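Local coordinates for hypothetical protein TTHA1785 (Thermus thermophilus, PDB 2EPG) that probably joins RNA ends in RNA repair as a manganese-dependent, GTP-using ligase of the RtcB family, at residues A[103-108]-A[252-257]; A[132-137]-A[313-318]; A[185-190]-A[300-305]; A[208-213]-A[245-250]. One frame throughout, in Å; residues are numbered along the deposited sequence.

In the fold
Interactions 1 and 4 each contribute a predicted manganese ligand, D106 and H246, and their centres lie about 12 Å apart. They are bound directly, since the hydroxyl of S249 in interaction 4 bonds to I107 O in interaction 1, OG to O 2.7 Å. Interaction 3 lies about 12 Å from interaction 1, centre to centre, and N108 ND2 meets A301 O at 2.9 Å, probably as a hydrogen bond. Helix 288-321 supplies one side of interactions 2 and 3, although their centres are about 24 Å apart. Interaction 2 is the outlying contact, about 27 Å from interaction 1 between centres; it touches interaction 4 where F314 packs against G208.

Interaction 1: residues A[103-108]-A[252-257]; sequences VGFDIN and LGHQVC
F105 and H254 bring their backbones together where the loop 103-108 passes the helix segment 252-257, with F105 CA 4.7 Å from H254 CA. I107 and G253 form the next close pair, and the lack of a side chain at G253 helps the loop come this close; a CB there would stand about 3.3 Å from I107 N. The loop bends in an inverse gamma turn centred on D106, closed by a weak bond from I107 N to F105 O. That same carbonyl faces the helix, where F105 O receives a CA-H...O contact from H254 CA at 3.3 Å.

The F105 ring carries most of the side-chain contact. C257 SG sits over the centre of one face, 3.1 Å from the ring centroid and only 3° off the normal. With SG anti to the backbone N (chi1 -178°), the thiol extends from the helix onto the ring, and C257 CB follows over the same face, 3.5 Å from F105 CD2. The imidazole of H254 meets the phenyl ring obliquely, planes at 49°, with F105 CD2 above its centre. Farther along, I107 CD1 touches V256 CG1 at 4.0 Å, the two branched chains crossing nearly at right angles.

D106, a predicted manganese ligand, directs its CB away from this helix, and its OD2 accepts from S249 N. Sulfur-aromatic and dispersion forces thus join loop to helix, while the polar ties of D106 run elsewhere.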
loop_
_atom_site.group_PDB
_atom_site.type_symbol
_atom_site.label_atom_id
_atom_site.label_comp_id
_atom_site.label_asym_id
_atom_site.label_seq_id
_atom_site.Cartn_x
_atom_site.Cartn_y
_atom_site.Cartn_z
ATOM N N VAL A 103 2.428 10.852 -3.648
ATOM C CA VAL A 103 2.042 9.887 -2.630
ATOM C C VAL A 103 0.568 9.529 -2.846
ATOM O O VAL A 103 0.173 8.379 -2.709
ATOM C CB VAL A 103 2.218 10.485 -1.208
ATOM C CG1 VAL A 103 1.635 9.537 -0.160
ATOM C CG2 VAL A 103 3.696 10.737 -0.915
ATOM N N GLY A 104 -0.238 10.520 -3.201
ATOM C CA GLY A 104 -1.650 10.273 -3.407
ATOM C C GLY A 104 -2.418 10.787 -2.203
ATOM O O GLY A 104 -1.866 10.930 -1.103
ATOM N N PHE A 105 -3.702 11.052 -2.388
ATOM C CA PHE A 105 -4.483 11.575 -1.288
ATOM C C PHE A 105 -4.668 10.637 -0.115
ATOM O O PHE A 105 -4.534 11.064 1.029
ATOM C CB PHE A 105 -5.813 12.140 -1.804
ATOM C CG PHE A 105 -5.672 13.551 -2.341
ATOM C CD1 PHE A 105 -5.037 13.786 -3.561
ATOM C CD2 PHE A 105 -6.028 14.649 -1.552
ATOM C CE1 PHE A 105 -4.747 15.099 -3.982
ATOM C CE2 PHE A 105 -5.742 15.960 -1.961
ATOM C CZ PHE A 105 -5.099 16.186 -3.171
ATOM N N ASP A 106 -4.935 9.362 -0.363
ATOM C CA ASP A 106 -5.093 8.466 0.770
ATOM C C ASP A 106 -3.729 7.932 1.230
ATOM O O ASP A 106 -3.297 6.857 0.840
ATOM C CB ASP A 106 -6.035 7.316 0.444
ATOM C CG ASP A 106 -6.440 6.535 1.697
ATOM O OD1 ASP A 106 -7.341 5.671 1.608
ATOM O OD2 ASP A 106 -5.850 6.780 2.771
ATOM N N ILE A 107 -3.059 8.726 2.057
ATOM C CA ILE A 107 -1.751 8.391 2.589
ATOM C C ILE A 107 -1.790 7.088 3.347
ATOM O O ILE A 107 -2.603 6.885 4.256
ATOM C CB ILE A 107 -1.219 9.516 3.493
ATOM C CG1 ILE A 107 -1.081 10.794 2.651
ATOM C CG2 ILE A 107 0.149 9.115 4.112
ATOM C CD1 ILE A 107 -0.740 12.055 3.447
ATOM N N ASN A 108 -0.881 6.206 2.952
ATOM C CA ASN A 108 -0.753 4.868 3.510
ATOM C C ASN A 108 -2.011 4.047 3.402
ATOM O O ASN A 108 -2.322 3.263 4.295
ATOM C CB ASN A 108 -0.271 4.861 4.960
ATOM C CG ASN A 108 0.122 3.444 5.441
ATOM O OD1 ASN A 108 0.126 2.479 4.652
ATOM N ND2 ASN A 108 0.453 3.317 6.726
ATOM N N LEU A 252 -8.199 11.841 7.534
ATOM C CA LEU A 252 -7.009 12.519 8.008
ATOM C C LEU A 252 -5.924 12.636 6.928
ATOM O O LEU A 252 -5.383 13.727 6.685
ATOM C CB LEU A 252 -6.504 11.777 9.242
ATOM C CG LEU A 252 -5.544 12.424 10.227
ATOM C CD1 LEU A 252 -5.700 11.741 11.573
ATOM C CD2 LEU A 252 -4.132 12.314 9.711
ATOM N N GLY A 253 -5.624 11.524 6.261
ATOM C CA GLY A 253 -4.602 11.553 5.231
ATOM C C GLY A 253 -5.007 12.370 4.023
ATOM O O GLY A 253 -4.197 13.086 3.431
ATOM N N HIS A 254 -6.270 12.262 3.648
ATOM C CA HIS A 254 -6.778 13.003 2.508
ATOM C C HIS A 254 -6.612 14.509 2.775
ATOM O O HIS A 254 -6.126 15.254 1.922
ATOM C CB HIS A 254 -8.256 12.662 2.301
ATOM C CG HIS A 254 -8.826 13.180 1.022
ATOM N ND1 HIS A 254 -8.849 12.433 -0.137
ATOM C CD2 HIS A 254 -9.408 14.365 0.719
ATOM C CE1 HIS A 254 -9.427 13.134 -1.098
ATOM N NE2 HIS A 254 -9.774 14.310 -0.604
ATOM N N GLN A 255 -7.007 14.946 3.969
ATOM C CA GLN A 255 -6.918 16.359 4.337
ATOM C C GLN A 255 -5.473 16.840 4.337
ATOM O O GLN A 255 -5.181 17.908 3.825
ATOM C CB GLN A 255 -7.546 16.599 5.718
ATOM C CG GLN A 255 -7.780 18.077 6.053
ATOM C CD GLN A 255 -8.640 18.766 5.016
ATOM O OE1 GLN A 255 -9.749 18.331 4.743
ATOM N NE2 GLN A 255 -8.127 19.837 4.425
ATOM N N VAL A 256 -4.569 16.050 4.915
ATOM C CA VAL A 256 -3.154 16.408 4.943
ATOM C C VAL A 256 -2.611 16.625 3.528
ATOM O O VAL A 256 -1.785 17.517 3.289
ATOM C CB VAL A 256 -2.311 15.311 5.651
ATOM C CG1 VAL A 256 -0.816 15.548 5.398
ATOM C CG2 VAL A 256 -2.587 15.333 7.134
ATOM N N CYS A 257 -3.073 15.820 2.582
ATOM C CA CYS A 257 -2.608 15.970 1.211
ATOM C C CYS A 257 -3.104 17.304 0.664
ATOM O O CYS A 257 -2.349 18.059 0.048
ATOM C CB CYS A 257 -3.114 14.815 0.334
ATOM S SG CYS A 257 -2.554 14.869 -1.413
#

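Interaction 2: residues A[132-137]-A[313-318]; sequences DALYRL and HFVREA
L134 enters the contact with A318 from the flank of helix 127-137. From its CB, chi1 of -77° sets CG anti to the carbonyl carbon, and CG arrives 3.9 Å from A318 CB. One methyl goes further: L134 CD2 presses on A318 CB at 3.5 Å, tighter than usual for two carbons, and L134 CD2 also lies 4.1 Å from V315 CG2. Beyond these two segments the leucine packs on L217 and V219 of strand 216-225, and V315 shares L217, a residue predicted to bind GMP.

The arrangement is a roughly antiparallel helix pair, the segment axes inclined at 141° and approaching to 8.8 Å. Alanine suits both sides of the closest passage: A133 CB lies 4.0 Å from A318 CB, so the two backbones can draw near, their CA atoms about 5.1 Å apart.

A turn later, L137 lays its CD1 on the helix backbone itself, 3.5 Å from A318 CA, and beside the aliphatic root of E317. The last carbonyl of segment 132-137 meets the base of an aromatic side chain, L137 O being 3.4 Å from F314 CG. The same phenylalanine also packs on V138 and P139, which follow helix 127-137 in the chain.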
loop_
_atom_site.group_PDB
_atom_site.type_symbol
_atom_site.label_atom_id
_atom_site.label_comp_id
_atom_site.label_asym_id
_atom_site.label_seq_id
_atom_site.Cartn_x
_atom_site.Cartn_y
_atom_site.Cartn_z
ATOM N N ASP A 132 -21.892 -11.935 9.750
ATOM C CA ASP A 132 -22.681 -11.097 10.653
ATOM C C ASP A 132 -21.841 -10.527 11.788
ATOM O O ASP A 132 -22.012 -9.372 12.176
ATOM C CB ASP A 132 -23.839 -11.902 11.257
ATOM C CG ASP A 132 -24.835 -12.358 10.218
ATOM O OD1 ASP A 132 -25.572 -13.317 10.511
ATOM O OD2 ASP A 132 -24.893 -11.758 9.122
ATOM N N ALA A 133 -20.945 -11.338 12.337
ATOM C CA ALA A 133 -20.108 -10.865 13.429
ATOM C C ALA A 133 -19.124 -9.803 12.925
ATOM O O ALA A 133 -18.858 -8.829 13.624
ATOM C CB ALA A 133 -19.361 -12.035 14.067
ATOM N N LEU A 134 -18.601 -9.981 11.710
ATOM C CA LEU A 134 -17.651 -9.024 11.145
ATOM C C LEU A 134 -18.320 -7.674 10.860
ATOM O O LEU A 134 -17.743 -6.612 11.125
ATOM C CB LEU A 134 -17.022 -9.583 9.854
ATOM C CG LEU A 134 -15.935 -10.641 10.091
ATOM C CD1 LEU A 134 -15.525 -11.290 8.781
ATOM C CD2 LEU A 134 -14.737 -9.992 10.769
ATOM N N TYR A 135 -19.532 -7.726 10.314
ATOM C CA TYR A 135 -20.285 -6.519 9.997
ATOM C C TYR A 135 -20.660 -5.756 11.269
ATOM O O TYR A 135 -20.769 -4.537 11.265
ATOM C CB TYR A 135 -21.567 -6.869 9.239
ATOM C CG TYR A 135 -22.362 -5.640 8.905
ATOM C CD1 TYR A 135 -21.879 -4.714 7.977
ATOM C CD2 TYR A 135 -23.547 -5.343 9.579
ATOM C CE1 TYR A 135 -22.547 -3.517 7.732
ATOM C CE2 TYR A 135 -24.227 -4.138 9.343
ATOM C CZ TYR A 135 -23.715 -3.233 8.419
ATOM O OH TYR A 135 -24.350 -2.030 8.199
ATOM N N ARG A 136 -20.844 -6.487 12.359
ATOM C CA ARG A 136 -21.223 -5.897 13.631
ATOM C C ARG A 136 -20.022 -5.386 14.436
ATOM O O ARG A 136 -20.080 -4.305 15.022
ATOM C CB ARG A 136 -21.987 -6.934 14.456
ATOM C CG ARG A 136 -22.687 -6.390 15.682
ATOM C CD ARG A 136 -23.300 -7.527 16.489
ATOM N NE ARG A 136 -22.278 -8.335 17.158
ATOM C CZ ARG A 136 -22.103 -9.644 16.972
ATOM N NH1 ARG A 136 -21.142 -10.280 17.636
ATOM N NH2 ARG A 136 -22.878 -10.322 16.125
ATOM N N LEU A 137 -18.938 -6.159 14.464
ATOM C CA LEU A 137 -17.749 -5.774 15.219
ATOM C C LEU A 137 -16.793 -4.834 14.482
ATOM O O LEU A 137 -15.879 -4.274 15.091
ATOM C CB LEU A 137 -17.002 -7.024 15.690
ATOM C CG LEU A 137 -17.895 -7.940 16.529
ATOM C CD1 LEU A 137 -17.089 -9.112 17.081
ATOM C CD2 LEU A 137 -18.506 -7.128 17.669
ATOM N N HIS A 313 -7.756 -6.377 15.254
ATOM C CA HIS A 313 -8.158 -6.765 16.608
ATOM C C HIS A 313 -9.637 -7.157 16.597
ATOM O O HIS A 313 -10.017 -8.181 17.168
ATOM C CB HIS A 313 -7.927 -5.607 17.602
ATOM C CG HIS A 313 -8.313 -5.937 19.013
ATOM N ND1 HIS A 313 -7.592 -6.811 19.800
ATOM C CD2 HIS A 313 -9.364 -5.531 19.768
ATOM C CE1 HIS A 313 -8.180 -6.930 20.978
ATOM N NE2 HIS A 313 -9.257 -6.164 20.984
ATOM N N PHE A 314 -10.464 -6.345 15.936
ATOM C CA PHE A 314 -11.890 -6.627 15.832
ATOM C C PHE A 314 -12.152 -7.890 15.022
ATOM O O PHE A 314 -13.125 -8.586 15.267
ATOM C CB PHE A 314 -12.658 -5.464 15.159
ATOM C CG PHE A 314 -12.558 -4.147 15.886
ATOM C CD1 PHE A 314 -12.353 -4.099 17.267
ATOM C CD2 PHE A 314 -12.708 -2.947 15.189
ATOM C CE1 PHE A 314 -12.299 -2.870 17.947
ATOM C CE2 PHE A 314 -12.661 -1.714 15.851
ATOM C CZ PHE A 314 -12.453 -1.676 17.239
ATOM N N VAL A 315 -11.306 -8.175 14.033
ATOM C CA VAL A 315 -11.507 -9.363 13.229
ATOM C C VAL A 315 -11.324 -10.572 14.139
ATOM O O VAL A 315 -12.126 -11.509 14.110
ATOM C CB VAL A 315 -10.519 -9.429 12.044
ATOM C CG1 VAL A 315 -10.489 -10.842 11.448
ATOM C CG2 VAL A 315 -10.936 -8.419 10.969
ATOM N N ARG A 316 -10.279 -10.551 14.956
ATOM C CA ARG A 316 -10.066 -11.649 15.872
ATOM C C ARG A 316 -11.299 -11.787 16.769
ATOM O O ARG A 316 -11.757 -12.901 17.006
ATOM C CB ARG A 316 -8.803 -11.408 16.704
ATOM C CG ARG A 316 -7.521 -11.580 15.885
ATOM C CD ARG A 316 -6.285 -11.039 16.575
ATOM N NE ARG A 316 -5.076 -11.326 15.796
ATOM C CZ ARG A 316 -3.971 -10.601 15.859
ATOM N NH1 ARG A 316 -2.912 -10.925 15.124
ATOM N NH2 ARG A 316 -3.926 -9.535 16.655
ATOM N N GLU A 317 -11.854 -10.662 17.233
ATOM C CA GLU A 317 -13.033 -10.702 18.103
ATOM C C GLU A 317 -14.229 -11.321 17.394
ATOM O O GLU A 317 -15.047 -12.001 18.011
ATOM C CB GLU A 317 -13.407 -9.304 18.598
ATOM C CG GLU A 317 -12.325 -8.635 19.439
ATOM C CD GLU A 317 -12.764 -7.284 20.000
ATOM O OE1 GLU A 317 -13.516 -6.567 19.296
ATOM O OE2 GLU A 317 -12.344 -6.941 21.130
ATOM N N ALA A 318 -14.335 -11.095 16.095
ATOM C CA ALA A 318 -15.439 -11.667 15.351
ATOM C C ALA A 318 -15.294 -13.186 15.224
ATOM O O ALA A 318 -16.276 -13.910 15.353
ATOM C CB ALA A 318 -15.533 -11.023 13.975
#

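Interaction 3: residues A[185-190]-A[300-305]; sequences GRLPWA and AANFAF
F305 meets G185 with a ring face and L187 with a ring edge, and these two approaches set the geometry of the contact. Over the face lies G185 CA, 3.6 Å from the ring centroid and 20° off its normal, offset toward the rim in a CH-pi contact. The peptide of G185 comes close at one corner of the ring, G185 C being 3.3 Å from F305 CD1; the residue's positive phi (68°) is one that glycine adopts with ease. At the edge, in the plane of the ring, L187 CD1 touches F305 CE1 at 3.6 Å, the two side chains crossing at about a right angle. The second leucine methyl, L187 CD2, rests on A301 CB at 3.9 Å, so the forked leucine spans one helical turn.

The phenyl group stands out toward the loop with CG anti to the carbonyl carbon (chi1 -84°), and it also packs on I181, N108 and D336. An alanine here would remove the ring, and is likely to leave the peptide of G185 without its backing and one methyl of L187 without its neighbour. Beside the F305 ring, the side chain of N302 reaches in against the backbone of R186 and L187, with A190 next to it. A190 also packs on A298 and A299 of the same helix.

L187 to A190 form a type I beta turn, in which P188 suits the second position because its ring fixes phi near the value required. The whole is a loop draped along the long helix 288-321, on the helix face where A301 lies about 9 Å, between side chains, from D106 of the predicted manganese site.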
loop_
_atom_site.group_PDB
_atom_site.type_symbol
_atom_site.label_atom_id
_atom_site.label_comp_id
_atom_site.label_asym_id
_atom_site.label_seq_id
_atom_site.Cartn_x
_atom_site.Cartn_y
_atom_site.Cartn_z
ATOM N N GLY A 185 5.109 -0.563 11.531
ATOM C CA GLY A 185 3.925 0.266 11.670
ATOM C C GLY A 185 4.186 1.655 12.215
ATOM O O GLY A 185 3.301 2.248 12.817
ATOM N N ARG A 186 5.388 2.182 11.987
ATOM C CA ARG A 186 5.757 3.508 12.478
ATOM C C ARG A 186 6.730 4.235 11.581
ATOM O O ARG A 186 7.872 3.793 11.432
ATOM C CB ARG A 186 6.415 3.401 13.862
ATOM C CG ARG A 186 6.882 4.727 14.479
ATOM C CD ARG A 186 7.595 4.474 15.819
ATOM N NE ARG A 186 7.984 5.690 16.545
ATOM C CZ ARG A 186 9.094 6.395 16.323
ATOM N NH1 ARG A 186 9.340 7.485 17.047
ATOM N NH2 ARG A 186 9.961 6.012 15.396
ATOM N N LEU A 187 6.298 5.331 10.960
ATOM C CA LEU A 187 7.244 6.104 10.168
ATOM C C LEU A 187 7.900 6.976 11.235
ATOM O O LEU A 187 7.216 7.548 12.085
ATOM C CB LEU A 187 6.551 6.948 9.100
ATOM C CG LEU A 187 6.566 6.256 7.733
ATOM C CD1 LEU A 187 5.747 4.973 7.810
ATOM C CD2 LEU A 187 6.008 7.188 6.670
ATOM N N PRO A 188 9.237 7.070 11.218
ATOM C CA PRO A 188 9.997 7.854 12.196
ATOM C C PRO A 188 9.833 9.365 12.280
ATOM O O PRO A 188 10.134 9.944 13.314
ATOM C CB PRO A 188 11.440 7.473 11.887
ATOM C CG PRO A 188 11.394 7.257 10.386
ATOM C CD PRO A 188 10.139 6.433 10.239
ATOM N N TRP A 189 9.358 10.022 11.234
ATOM C CA TRP A 189 9.278 11.476 11.316
ATOM C C TRP A 189 7.950 12.116 11.724
ATOM O O TRP A 189 7.858 13.342 11.838
ATOM C CB TRP A 189 9.774 12.074 9.995
ATOM C CG TRP A 189 11.232 11.779 9.725
ATOM C CD1 TRP A 189 11.832 11.662 8.500
ATOM C CD2 TRP A 189 12.271 11.577 10.699
ATOM N NE1 TRP A 189 13.173 11.395 8.650
ATOM C CE2 TRP A 189 13.469 11.338 9.989
ATOM C CE3 TRP A 189 12.306 11.571 12.101
ATOM C CZ2 TRP A 189 14.691 11.100 10.637
ATOM C CZ3 TRP A 189 13.520 11.333 12.743
ATOM C CH2 TRP A 189 14.693 11.098 12.009
ATOM N N ALA A 190 6.932 11.301 11.983
ATOM C CA ALA A 190 5.626 11.833 12.353
ATOM C C ALA A 190 5.687 12.945 13.393
ATOM O O ALA A 190 6.447 12.868 14.349
ATOM C CB ALA A 190 4.730 10.717 12.857
ATOM N N ALA A 300 0.040 10.788 9.303
ATOM C CA ALA A 300 -1.107 10.201 8.645
ATOM C C ALA A 300 -0.837 8.701 8.417
ATOM O O ALA A 300 -1.708 7.860 8.630
ATOM C CB ALA A 300 -1.354 10.904 7.320
ATOM N N ALA A 301 0.378 8.368 7.984
ATOM C CA ALA A 301 0.709 6.968 7.744
ATOM C C ALA A 301 0.587 6.146 9.034
ATOM O O ALA A 301 0.071 5.037 9.017
ATOM C CB ALA A 301 2.130 6.853 7.163
ATOM N N ASN A 302 1.064 6.691 10.145
ATOM C CA ASN A 302 1.003 5.987 11.422
ATOM C C ASN A 302 -0.438 5.769 11.837
ATOM O O ASN A 302 -0.767 4.767 12.474
ATOM C CB ASN A 302 1.759 6.775 12.510
ATOM C CG ASN A 302 3.258 6.796 12.270
ATOM O OD1 ASN A 302 4.004 7.595 12.870
ATOM N ND2 ASN A 302 3.715 5.903 11.402
ATOM N N PHE A 303 -1.297 6.713 11.468
ATOM C CA PHE A 303 -2.706 6.609 11.783
ATOM C C PHE A 303 -3.284 5.456 10.972
ATOM O O PHE A 303 -4.050 4.630 11.486
ATOM C CB PHE A 303 -3.433 7.915 11.433
ATOM C CG PHE A 303 -4.912 7.872 11.713
ATOM C CD1 PHE A 303 -5.384 7.814 13.018
ATOM C CD2 PHE A 303 -5.829 7.873 10.673
ATOM C CE1 PHE A 303 -6.752 7.760 13.280
ATOM C CE2 PHE A 303 -7.196 7.816 10.925
ATOM C CZ PHE A 303 -7.656 7.761 12.232
ATOM N N ALA A 304 -2.908 5.390 9.700
ATOM C CA ALA A 304 -3.399 4.308 8.840
ATOM C C ALA A 304 -2.894 2.964 9.375
ATOM O O ALA A 304 -3.626 1.979 9.388
ATOM C CB ALA A 304 -2.934 4.521 7.375
ATOM N N PHE A 305 -1.641 2.909 9.814
ATOM C CA PHE A 305 -1.132 1.655 10.358
ATOM C C PHE A 305 -1.980 1.230 11.566
ATOM O O PHE A 305 -2.337 0.067 11.700
ATOM C CB PHE A 305 0.334 1.803 10.793
ATOM C CG PHE A 305 1.334 1.622 9.669
ATOM C CD1 PHE A 305 2.402 2.503 9.526
ATOM C CD2 PHE A 305 1.222 0.556 8.775
ATOM C CE1 PHE A 305 3.342 2.334 8.518
ATOM C CE2 PHE A 305 2.153 0.375 7.763
ATOM C CZ PHE A 305 3.219 1.268 7.632
#

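Interaction 4: residues A[208-213]-A[245-250]; sequences GTLGSG and IHTGSR
Strand 240-247, which carries the predicted manganese ligand H246, ends where T247 and R250 bind the glycine-rich loop 208-213, the lead-in to the predicted GMP-binding residues from N214 onward. R250 grips T209 OG1 side-on with two nitrogens: NE lies 2.8 Å from T209 OG1 and NH1 2.9 Å from the same T209 OG1. The oxygen sits almost in the guanidinium plane, with N-H...O angles of 148° and 141°, bent as sharing one acceptor requires. NE also makes a weak bond to T209 O. A hydroxyl suits the place because it can accept from the arginine and still bond to Q206 O; chi1 of T209 puts OG1 between the backbone N and the carbonyl carbon, facing R250.

The arginine chain bends at chi2 and chi3, which lays its flat end on the loop. G211 CA then lies 3.2 Å above the guanidinium plane, over its centre; any side chain at this glycine would run into R250 NH2. With a leucine in place of R250, the N-H donors would go, and T209 OG1 would probably lose both of its bonds from the arginine while the loop lost the flat guanidinium against which G211 CA packs.

Nearer the strand, L210 turns a methyl to the sheet side, its CD2 4.3 Å from I245 CG2, and it shares I311 of helix 288-321 with I245 and T247. Its carbonyl accepts a bond too: T247 OG1 donates to L210 O at 2.7 Å, coming in tilted 31° from the carbonyl plane.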
loop_
_atom_site.group_PDB
_atom_site.type_symbol
_atom_site.label_atom_id
_atom_site.label_comp_id
_atom_site.label_asym_id
_atom_site.label_seq_id
_atom_site.Cartn_x
_atom_site.Cartn_y
_atom_site.Cartn_z
ATOM N N GLY A 208 -10.390 2.704 13.263
ATOM C CA GLY A 208 -11.076 1.434 13.428
ATOM C C GLY A 208 -12.194 1.215 12.438
ATOM O O GLY A 208 -13.044 0.350 12.649
ATOM N N THR A 209 -12.199 1.976 11.349
ATOM C CA THR A 209 -13.252 1.831 10.329
ATOM C C THR A 209 -12.615 1.684 8.963
ATOM O O THR A 209 -11.522 2.187 8.728
ATOM C CB THR A 209 -14.191 3.049 10.292
ATOM O OG1 THR A 209 -13.446 4.216 9.907
ATOM C CG2 THR A 209 -14.811 3.284 11.661
ATOM N N LEU A 210 -13.310 0.995 8.067
ATOM C CA LEU A 210 -12.819 0.745 6.721
ATOM C C LEU A 210 -12.910 1.949 5.796
ATOM O O LEU A 210 -11.997 2.206 5.015
ATOM C CB LEU A 210 -13.592 -0.440 6.120
ATOM C CG LEU A 210 -13.263 -1.786 6.776
ATOM C CD1 LEU A 210 -14.295 -2.863 6.420
ATOM C CD2 LEU A 210 -11.871 -2.195 6.321
ATOM N N GLY A 211 -14.009 2.691 5.893
ATOM C CA GLY A 211 -14.191 3.843 5.033
ATOM C C GLY A 211 -14.981 3.410 3.813
ATOM O O GLY A 211 -15.421 2.269 3.727
ATOM N N SER A 212 -15.158 4.310 2.857
ATOM C CA SER A 212 -15.918 3.982 1.661
ATOM C C SER A 212 -15.011 3.854 0.454
ATOM O O SER A 212 -13.784 3.785 0.580
ATOM C CB SER A 212 -16.973 5.058 1.404
ATOM O OG SER A 212 -17.808 5.215 2.541
ATOM N N GLY A 213 -15.619 3.830 -0.724
ATOM C CA GLY A 213 -14.837 3.698 -1.933
ATOM C C GLY A 213 -14.407 2.257 -2.063
ATOM O O GLY A 213 -15.177 1.350 -1.756
ATOM N N ILE A 245 -7.349 -6.996 4.808
ATOM C CA ILE A 245 -7.888 -5.688 5.205
ATOM C C ILE A 245 -7.286 -4.600 4.305
ATOM O O ILE A 245 -6.069 -4.427 4.246
ATOM C CB ILE A 245 -7.514 -5.373 6.672
ATOM C CG1 ILE A 245 -8.073 -6.461 7.595
ATOM C CG2 ILE A 245 -8.047 -3.999 7.064
ATOM C CD1 ILE A 245 -7.416 -6.490 8.999
ATOM N N HIS A 246 -8.157 -3.874 3.617
ATOM C CA HIS A 246 -7.759 -2.826 2.690
ATOM C C HIS A 246 -8.368 -1.510 3.131
ATOM O O HIS A 246 -9.588 -1.325 3.038
ATOM C CB HIS A 246 -8.268 -3.159 1.289
ATOM C CG HIS A 246 -7.648 -2.334 0.204
ATOM N ND1 HIS A 246 -7.357 -0.995 0.356
ATOM C CD2 HIS A 246 -7.279 -2.655 -1.059
ATOM C CE1 HIS A 246 -6.833 -0.529 -0.764
ATOM N NE2 HIS A 246 -6.775 -1.517 -1.638
ATOM N N THR A 247 -7.521 -0.612 3.627
ATOM C CA THR A 247 -7.959 0.697 4.069
ATOM C C THR A 247 -6.745 1.579 4.391
ATOM O O THR A 247 -5.595 1.092 4.429
ATOM C CB THR A 247 -8.895 0.606 5.296
ATOM O OG1 THR A 247 -9.410 1.911 5.583
ATOM C CG2 THR A 247 -8.143 0.072 6.523
ATOM N N GLY A 248 -7.000 2.870 4.617
ATOM C CA GLY A 248 -5.914 3.798 4.877
ATOM C C GLY A 248 -6.047 4.775 6.029
ATOM O O GLY A 248 -6.508 4.413 7.115
ATOM N N SER A 249 -5.612 6.015 5.797
ATOM C CA SER A 249 -5.654 7.049 6.830
ATOM C C SER A 249 -7.005 7.766 6.883
ATOM O O SER A 249 -7.182 8.737 7.624
ATOM C CB SER A 249 -4.510 8.056 6.635
ATOM O OG SER A 249 -4.461 8.556 5.307
ATOM N N ARG A 250 -7.954 7.267 6.101
ATOM C CA ARG A 250 -9.297 7.817 6.076
ATOM C C ARG A 250 -9.340 9.322 5.758
ATOM O O ARG A 250 -8.674 9.784 4.833
ATOM C CB ARG A 250 -9.953 7.503 7.415
ATOM C CG ARG A 250 -9.888 6.018 7.744
ATOM C CD ARG A 250 -10.928 5.175 6.981
ATOM N NE ARG A 250 -12.244 5.233 7.623
ATOM C CZ ARG A 250 -13.239 6.032 7.242
ATOM N NH1 ARG A 250 -14.390 6.021 7.908
ATOM N NH2 ARG A 250 -13.100 6.817 6.176
#